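Local coordinates for protein serine proteinase inhibitor A (PDB 3E8L) that probably inhibits trypsin and chymotrypsin at the same time through two reactive sites, and kallikrein weakly, at residues S106-G110 with G111-Q115; T74-P77 with V78-G82. The protein carries 2 engineered substitutions. All coordinates share one frame; numbering follows the deposited sequence.

Interaction 1 (S106-G110 with G111-Q115)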
# COMPACT_ATOMS: atom_id res chain seq x y z
N SER A 106 -11.28 -5.22 -12.12
CA SER A 106 -11.55 -5.05 -13.53
C SER A 106 -12.96 -4.50 -13.81
O SER A 106 -13.90 -4.76 -13.07
CB SER A 106 -11.27 -6.33 -14.33
OG SER A 106 -12.24 -7.30 -14.03
N GLU A 107 -13.06 -3.71 -14.87
CA GLU A 107 -14.28 -3.00 -15.20
C GLU A 107 -14.33 -2.85 -16.72
O GLU A 107 -13.34 -3.06 -17.42
CB GLU A 107 -14.33 -1.63 -14.49
CG GLU A 107 -13.09 -0.74 -14.72
CD GLU A 107 -13.26 0.70 -14.25
OE1 GLU A 107 -13.72 1.54 -15.05
OE2 GLU A 107 -12.92 1.01 -13.09
N THR A 108 -15.50 -2.48 -17.23
CA THR A 108 -15.65 -2.16 -18.63
C THR A 108 -15.98 -0.69 -18.74
O THR A 108 -16.86 -0.19 -18.05
CB THR A 108 -16.75 -2.98 -19.26
OG1 THR A 108 -16.47 -4.36 -19.01
CG2 THR A 108 -16.80 -2.73 -20.75
N ASN A 109 -15.27 -0.00 -19.63
CA ASN A 109 -15.32 1.45 -19.74
C ASN A 109 -14.82 1.86 -21.11
O ASN A 109 -13.65 1.64 -21.45
CB ASN A 109 -14.41 2.04 -18.65
CG ASN A 109 -14.66 3.52 -18.41
OD1 ASN A 109 -14.28 4.03 -17.35
ND2 ASN A 109 -15.25 4.22 -19.37
N GLY A 110 -15.70 2.45 -21.91
CA GLY A 110 -15.34 2.85 -23.27
C GLY A 110 -15.29 1.63 -24.17
O GLY A 110 -14.61 1.64 -25.19
N GLY A 111 -16.03 0.59 -23.81
CA GLY A 111 -15.97 -0.66 -24.54
C GLY A 111 -14.67 -1.40 -24.26
O GLY A 111 -14.31 -2.31 -24.98
N ILE A 112 -13.96 -0.99 -23.21
CA ILE A 112 -12.72 -1.63 -22.81
C ILE A 112 -12.89 -2.36 -21.46
O ILE A 112 -13.39 -1.77 -20.49
CB ILE A 112 -11.53 -0.63 -22.74
CG1 ILE A 112 -11.36 0.15 -24.05
CG2 ILE A 112 -10.24 -1.34 -22.40
CD1 ILE A 112 -10.70 -0.60 -25.19
N SER A 113 -12.50 -3.63 -21.42
CA SER A 113 -12.44 -4.37 -20.17
C SER A 113 -11.00 -4.45 -19.71
O SER A 113 -10.13 -4.95 -20.44
CB SER A 113 -13.04 -5.76 -20.32
OG SER A 113 -14.43 -5.66 -20.58
N PHE A 114 -10.75 -3.94 -18.51
CA PHE A 114 -9.43 -3.99 -17.92
C PHE A 114 -9.46 -3.82 -16.40
O PHE A 114 -10.48 -3.43 -15.83
CB PHE A 114 -8.52 -2.95 -18.56
CG PHE A 114 -8.89 -1.50 -18.25
CD1 PHE A 114 -7.89 -0.60 -17.86
CD2 PHE A 114 -10.20 -1.04 -18.36
CE1 PHE A 114 -8.20 0.73 -17.59
CE2 PHE A 114 -10.52 0.28 -18.08
CZ PHE A 114 -9.50 1.18 -17.69
N GLN A 115 -8.33 -4.14 -15.78
CA GLN A 115 -8.07 -3.76 -14.41
C GLN A 115 -7.29 -2.45 -14.43
O GLN A 115 -6.11 -2.44 -14.77
CB GLN A 115 -7.25 -4.83 -13.70
CG GLN A 115 -7.93 -6.17 -13.59
CD GLN A 115 -7.07 -7.15 -12.85
OE1 GLN A 115 -6.39 -7.98 -13.46
NE2 GLN A 115 -7.04 -7.02 -11.52
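Glu-107 and Phe-114 form an antiparallel hydrogen-bonded pair. Glu-107 N reaches Phe-114 O at 2.8 Å, and Phe-114 N returns a bond to Glu-107 O at 2.9 Å. Nearer the turn, Asn-109 N gives a bond of 2.7 Å to Ile-112 O. The reverse bond, Ile-112 N to Asn-109 O, is weak. CA-H...O contacts fill in between, among them Thr-108 CA to Ile-112 O and Ser-113 CA to Glu-107 O.

The side-chain polar contact lies on one face of the hairpin. Thr-108 and Ser-113 form a non-hydrogen-bonded pair, and their hydroxyls OG1 and OG meet at 2.9 Å in a hydrogen bond. Each hydroxyl lies anti to its own carbonyl carbon (chi1 -54° and -66°), which turns the two oxygens toward each other.

Packing on the other face centres on Phe-114. Asn-109 CB sits at the edge of its ring, 4.3 Å from Phe-114 CE2, and the ring meets Phe-162 at a slant. Glu-107 also points to this face. Tyr-54 OH hydrogen-bonds Glu-107 OE1, and Lys-48 NZ makes a salt bridge with OE2.

Apart from this, at the open end, Ser-106 CB packs against Gln-115 CG at 3.4 Å.

Gly-110 and Gly-111 both have positive phi and make the corner. This is a beta hairpin with a two-residue loop in a type I' turn, joining strand 107-108 to strand 113-119 at the surface of the beta-trefoil fold.

Interaction 2 (T74-P77 with V78-G82)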
# COMPACT_ATOMS: atom_id res chain seq x y z
N THR A 74 13.78 0.45 7.17
CA THR A 74 15.06 -0.21 6.92
C THR A 74 15.55 -0.13 5.49
O THR A 74 16.69 -0.47 5.21
CB THR A 74 15.06 -1.69 7.38
OG1 THR A 74 14.41 -2.50 6.40
CG2 THR A 74 14.38 -1.85 8.72
N SER A 75 14.69 0.32 4.59
CA SER A 75 15.06 0.44 3.19
C SER A 75 16.13 1.50 3.00
O SER A 75 16.14 2.52 3.69
CB SER A 75 13.85 0.79 2.34
OG SER A 75 14.19 0.86 0.97
N GLN A 76 17.04 1.25 2.07
CA GLN A 76 18.03 2.26 1.69
C GLN A 76 17.29 3.36 0.92
O GLN A 76 16.21 3.11 0.40
CB GLN A 76 19.21 1.64 0.91
CG GLN A 76 18.82 0.53 -0.05
CD GLN A 76 17.96 1.05 -1.13
OE1 GLN A 76 16.78 0.69 -1.24
NE2 GLN A 76 18.50 1.98 -1.91
N PRO A 77 17.83 4.59 0.88
CA PRO A 77 17.07 5.77 0.42
C PRO A 77 16.83 5.91 -1.10
O PRO A 77 16.31 6.94 -1.54
CB PRO A 77 17.94 6.96 0.90
CG PRO A 77 18.97 6.36 1.82
CD PRO A 77 19.17 4.97 1.36
N VAL A 78 17.17 4.90 -1.88
CA VAL A 78 17.11 5.04 -3.32
C VAL A 78 16.26 3.93 -3.92
O VAL A 78 16.27 2.82 -3.43
CB VAL A 78 18.56 5.07 -3.93
CG1 VAL A 78 18.91 3.80 -4.66
CG2 VAL A 78 18.71 6.26 -4.83
N MET A 79 15.50 4.24 -4.97
CA MET A 79 14.65 3.23 -5.61
C MET A 79 15.53 2.23 -6.36
O MET A 79 16.37 2.64 -7.17
CB MET A 79 13.61 3.90 -6.53
CG MET A 79 12.82 2.95 -7.40
SD MET A 79 11.41 3.57 -8.36
CE MET A 79 11.35 5.31 -8.04
N GLN A 80 15.36 0.94 -6.06
CA GLN A 80 16.17 -0.11 -6.71
C GLN A 80 15.37 -0.91 -7.73
O GLN A 80 14.23 -1.27 -7.48
CB GLN A 80 16.82 -1.05 -5.69
CG GLN A 80 18.06 -0.49 -4.98
CD GLN A 80 18.41 -1.24 -3.68
OE1 GLN A 80 17.57 -1.97 -3.12
NE2 GLN A 80 19.65 -1.05 -3.20
N LEU A 81 15.99 -1.19 -8.88
CA LEU A 81 15.40 -1.99 -9.94
C LEU A 81 14.86 -3.32 -9.44
O LEU A 81 15.52 -4.01 -8.68
CB LEU A 81 16.42 -2.25 -11.04
CG LEU A 81 16.31 -1.58 -12.41
CD1 LEU A 81 15.35 -0.44 -12.44
CD2 LEU A 81 17.68 -1.15 -12.87
N GLY A 82 13.63 -3.63 -9.81
CA GLY A 82 13.00 -4.88 -9.41
C GLY A 82 12.34 -4.83 -8.05
O GLY A 82 11.58 -5.74 -7.68
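The side-chain amides of Gln-76 and Gln-80 lie face over face. The two chains come from opposite directions, and their planes are only 6° apart. Gln-76 CD is 3.5 Å from Gln-80 CD. Gln-76 OE1 lies 3.4 Å from Gln-80 OE1, and Gln-76 NE2 lies 3.5 Å from Gln-80 NE2. Oxygen is near oxygen and nitrogen near nitrogen, so the stack itself supplies no hydrogen bond.

A hydrogen bond fixes the rotation of the upstream amide. Gln-76 NE2 donates to Val-78 O at 2.8 Å, with an N-H...O angle of 151°. The acceptor lies close to the Gln-76 amide plane, while the donor is tilted somewhat from the carbonyl plane of Val-78. Gln-76 CG stands between its backbone N and carbonyl carbon, and the chain bends at chi2 (64°), which folds the amide back over the following residues. Val-78 CG1 packs on the same nitrogen, 3.3 Å from Gln-76 NE2. A leucine in place of Gln-76 would probably leave Val-78 O without this donor and the Gln-80 amide without its flat partner.

Gln-80 also packs on a polar side chain on the chain of another protein in the assembly. Residues 74-82 lie in the loop between strand 67-70 and strand 84-89. Backbone bonds tie Pro-77 to Leu-21 and Met-79 to Val-11 and Val-19, and Gln-80 N pairs with the hydroxyl of Tyr-85 on strand 84-89.

In the fold
Interaction 2 comes first along the chain and interaction 1 follows. They lie on opposite sides of the chain's centre. Their centres are 33 Å apart and their nearest atoms about 19 Å apart, so they do not touch. Both are local surface contacts of one beta-trefoil domain. Interaction 1 joins the arms of a hairpin, whereas interaction 2 shapes an irregular loop. Their surroundings differ as well. Gln-80 and Leu-81 pack on the chain of another protein in the assembly, and the Gln-76 side chain is about 10 Å from a bound sodium ion. No other protein chain of the assembly touches 106-115. A glycerol, probably from crystallisation, lies about 5 Å from the side chain of Gln-115.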